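Local coordinates for stress-response A/B barrel domain-containing protein (Thermobifida fusca, PDB 3BGU) that is of unknown function but forms a dimer of ferredoxin-like subunits of the stress-responsive A/B barrel family, with a pocket that holds nitrobenzene in the crystal, at residues A26-N31 with A107-V112. Numbering follows the deposited sequence. Where two conformers were deposited one is given.
Sequences ALFRWN and ADRVAV. With NBZ (nitrobenzene), chain N; EDO (1,2-ethanediol), chain I; EDO (1,2-ethanediol), chain J.
Phe28 and Arg109 face each other as a non-hydrogen-bonded antiparallel pair and send their side chains the same way, side by side, into the nitrobenzene pocket. CG of Arg109 meets the edge of the Phe28 ring, 3.9 Å from CD1, and the ring and guanidinium planes stand 36° apart. With CG anti to the backbone N (chi1 172°) and the chain extended as far as NE, Arg109 carries its guanidinium past the ring to the nitro group, which it grips twice: NE to O1 of nitrobenzene at 2.7 Å and NH2 to O2 at 2.9 Å. Ala26 also borders the nitro group, its CB 3.4 Å from nitrobenzene O2, and His24 supplies a further hydrogen bond to the ligand.

Leu27 and Val110 exchange two bonds, Leu27 N to Val110 O at 2.8 Å and the reverse one from Val110 N, while their side chains turn to the other face of the sheet, where Leu27 packs on Val110 of the second subunit. A classic beta bulge interrupts the ladder: Arg29 O accepts from both Ala107 N (2.7 Å) and Asp108 N (3.1 Å). In one Arg29 conformer, Ala107 CB lies over a face of the guanidinium, and Asp108 OD2 is hydrogen-bonded to the hydroxyl of Tyr72. Two parallel N-H donors matched to two nitro oxygens are consistent with a site for a carboxylate-like group, although the natural ligand is unknown.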
loop_
_atom_site.group_PDB
_atom_site.type_symbol
_atom_site.label_atom_id
_atom_site.label_comp_id
_atom_site.label_asym_id
_atom_site.label_seq_id
_atom_site.Cartn_x
_atom_site.Cartn_y
_atom_site.Cartn_z
ATOM N N ALA A 26 4.514 2.040 -2.740
ATOM C CA ALA A 26 4.519 3.188 -3.646
ATOM C C ALA A 26 3.267 3.215 -4.511
ATOM O O ALA A 26 2.892 2.202 -5.072
ATOM C CB ALA A 26 5.761 3.164 -4.545
ATOM N N LEU A 27 2.655 4.398 -4.594
ATOM C CA LEU A 27 1.524 4.627 -5.492
ATOM C C LEU A 27 1.959 5.601 -6.603
ATOM O O LEU A 27 2.614 6.606 -6.313
ATOM C CB LEU A 27 0.313 5.181 -4.776
ATOM C CG LEU A 27 -0.158 4.414 -3.546
ATOM C CD1 LEU A 27 -1.425 5.034 -2.938
ATOM C CD2 LEU A 27 -0.403 2.906 -3.842
ATOM N N PHE A 28 1.630 5.235 -7.838
ATOM C CA PHE A 28 1.961 5.983 -9.024
ATOM C C PHE A 28 0.724 6.597 -9.672
ATOM O O PHE A 28 -0.334 5.966 -9.765
ATOM C CB PHE A 28 2.608 5.092 -10.070
ATOM C CG PHE A 28 3.744 4.273 -9.578
ATOM C CD1 PHE A 28 4.696 4.767 -8.692
ATOM C CD2 PHE A 28 3.929 2.995 -10.104
ATOM C CE1 PHE A 28 5.740 3.880 -8.275
ATOM C CE2 PHE A 28 4.938 2.145 -9.677
ATOM C CZ PHE A 28 5.841 2.579 -8.780
ATOM N N ARG A 29 0.916 7.811 -10.178
ATOM C CA ARG A 29 -0.040 8.554 -11.030
ATOM C C ARG A 29 0.669 8.784 -12.370
ATOM O O ARG A 29 1.684 9.496 -12.420
ATOM C CB ARG A 29 -0.379 9.895 -10.380
ATOM C CG ARG A 29 -1.260 10.846 -11.222
ATOM C CD ARG A 29 -1.845 11.999 -10.366
ATOM N NE ARG A 29 -0.973 13.166 -10.333
ATOM C CZ ARG A 29 -1.021 14.163 -11.222
ATOM N NH1 ARG A 29 -1.917 14.157 -12.196
ATOM N NH2 ARG A 29 -0.199 15.186 -11.108
ATOM N N TRP A 30 0.164 8.187 -13.448
ATOM C CA TRP A 30 0.840 8.257 -14.742
ATOM C C TRP A 30 0.722 9.659 -15.307
ATOM O O TRP A 30 -0.225 10.377 -14.960
ATOM C CB TRP A 30 0.285 7.254 -15.732
ATOM C CG TRP A 30 0.281 5.835 -15.279
ATOM C CD1 TRP A 30 -0.785 4.975 -15.305
ATOM C CD2 TRP A 30 1.378 5.093 -14.738
ATOM N NE1 TRP A 30 -0.410 3.773 -14.870
ATOM C CE2 TRP A 30 0.908 3.799 -14.486
ATOM C CE3 TRP A 30 2.738 5.383 -14.477
ATOM C CZ2 TRP A 30 1.734 2.794 -13.997
ATOM C CZ3 TRP A 30 3.550 4.385 -13.952
ATOM C CH2 TRP A 30 3.028 3.108 -13.683
ATOM N N ASN A 31 1.688 10.030 -16.152
ATOM C CA ASN A 31 1.585 11.274 -16.903
ATOM C C ASN A 31 0.832 10.967 -18.234
ATOM O O ASN A 31 0.394 9.833 -18.461
ATOM C CB ASN A 31 2.969 11.958 -17.058
ATOM C CG ASN A 31 3.942 11.108 -17.760
ATOM O OD1 ASN A 31 3.589 10.439 -18.719
ATOM N ND2 ASN A 31 5.224 11.173 -17.346
ATOM N N ALA A 107 3.659 11.027 -13.326
ATOM C CA ALA A 107 3.226 12.380 -13.016
ATOM C C ALA A 107 3.437 12.612 -11.529
ATOM O O ALA A 107 3.818 13.709 -11.092
ATOM C CB ALA A 107 1.752 12.608 -13.416
ATOM N N ASP A 108 3.215 11.557 -10.738
ATOM C CA ASP A 108 3.520 11.585 -9.359
ATOM C C ASP A 108 3.768 10.187 -8.789
ATOM O O ASP A 108 3.350 9.189 -9.359
ATOM C CB ASP A 108 2.412 12.243 -8.593
ATOM C CG ASP A 108 2.823 12.547 -7.210
ATOM O OD1 ASP A 108 4.054 12.840 -6.982
ATOM O OD2 ASP A 108 1.925 12.478 -6.364
ATOM N N ARG A 109 4.480 10.170 -7.670
ATOM C CA ARG A 109 4.742 8.931 -6.910
ATOM C C ARG A 109 4.710 9.288 -5.424
ATOM O O ARG A 109 5.386 10.263 -5.019
ATOM C CB ARG A 109 6.108 8.374 -7.229
ATOM C CG ARG A 109 6.591 7.212 -6.382
ATOM C CD ARG A 109 8.065 6.870 -6.608
ATOM N NE ARG A 109 8.497 5.823 -5.702
ATOM C CZ ARG A 109 8.929 6.038 -4.456
ATOM N NH1 ARG A 109 8.980 7.264 -3.937
ATOM N NH2 ARG A 109 9.282 5.027 -3.663
ATOM N N VAL A 110 3.946 8.547 -4.603
ATOM C CA VAL A 110 3.961 8.775 -3.183
ATOM C C VAL A 110 4.270 7.447 -2.531
ATOM O O VAL A 110 3.797 6.382 -3.003
ATOM C CB VAL A 110 2.624 9.307 -2.679
ATOM C CG1 VAL A 110 2.603 9.311 -1.130
ATOM C CG2 VAL A 110 2.305 10.683 -3.238
ATOM N N ALA A 111 5.071 7.473 -1.479
ATOM C CA ALA A 111 5.558 6.237 -0.829
ATOM C C ALA A 111 5.505 6.385 0.724
ATOM O O ALA A 111 5.610 7.489 1.311
ATOM C CB ALA A 111 6.989 5.932 -1.278
ATOM N N VAL A 112 5.394 5.209 1.349
ATOM C CA VAL A 112 5.540 5.015 2.783
ATOM C C VAL A 112 6.239 3.666 2.989
ATOM O O VAL A 112 5.970 2.689 2.272
ATOM C CB VAL A 112 4.144 5.027 3.534
ATOM C CG1 VAL A 112 4.265 4.483 4.944
ATOM C CG2 VAL A 112 3.547 6.465 3.560
HETATM C C1 NBZ N . 9.299 -0.141 -5.997
HETATM C C2 NBZ N . 9.514 -1.370 -6.602
HETATM C C3 NBZ N . 9.627 -1.479 -7.958
HETATM C C4 NBZ N . 9.614 -0.329 -8.723
HETATM C C5 NBZ N . 9.399 0.923 -8.154
HETATM C C6 NBZ N . 9.271 1.033 -6.760
HETATM N N1 NBZ N . 9.082 2.284 -6.130
HETATM O O1 NBZ N . 8.860 3.321 -6.768
HETATM O O2 NBZ N . 9.102 2.382 -4.881
HETATM C C1 EDO I . 5.460 12.785 -3.441
HETATM O O1 EDO I . 4.438 13.330 -4.255
HETATM C C2 EDO I . 6.009 13.600 -2.269
HETATM O O2 EDO I . 5.668 15.008 -2.268
HETATM C C1 EDO J . -4.073 8.405 -16.811
HETATM O O1 EDO J . -4.088 9.754 -17.293
HETATM C C2 EDO J . -3.638 8.473 -15.368
HETATM O O2 EDO J . -3.235 9.817 -15.038
#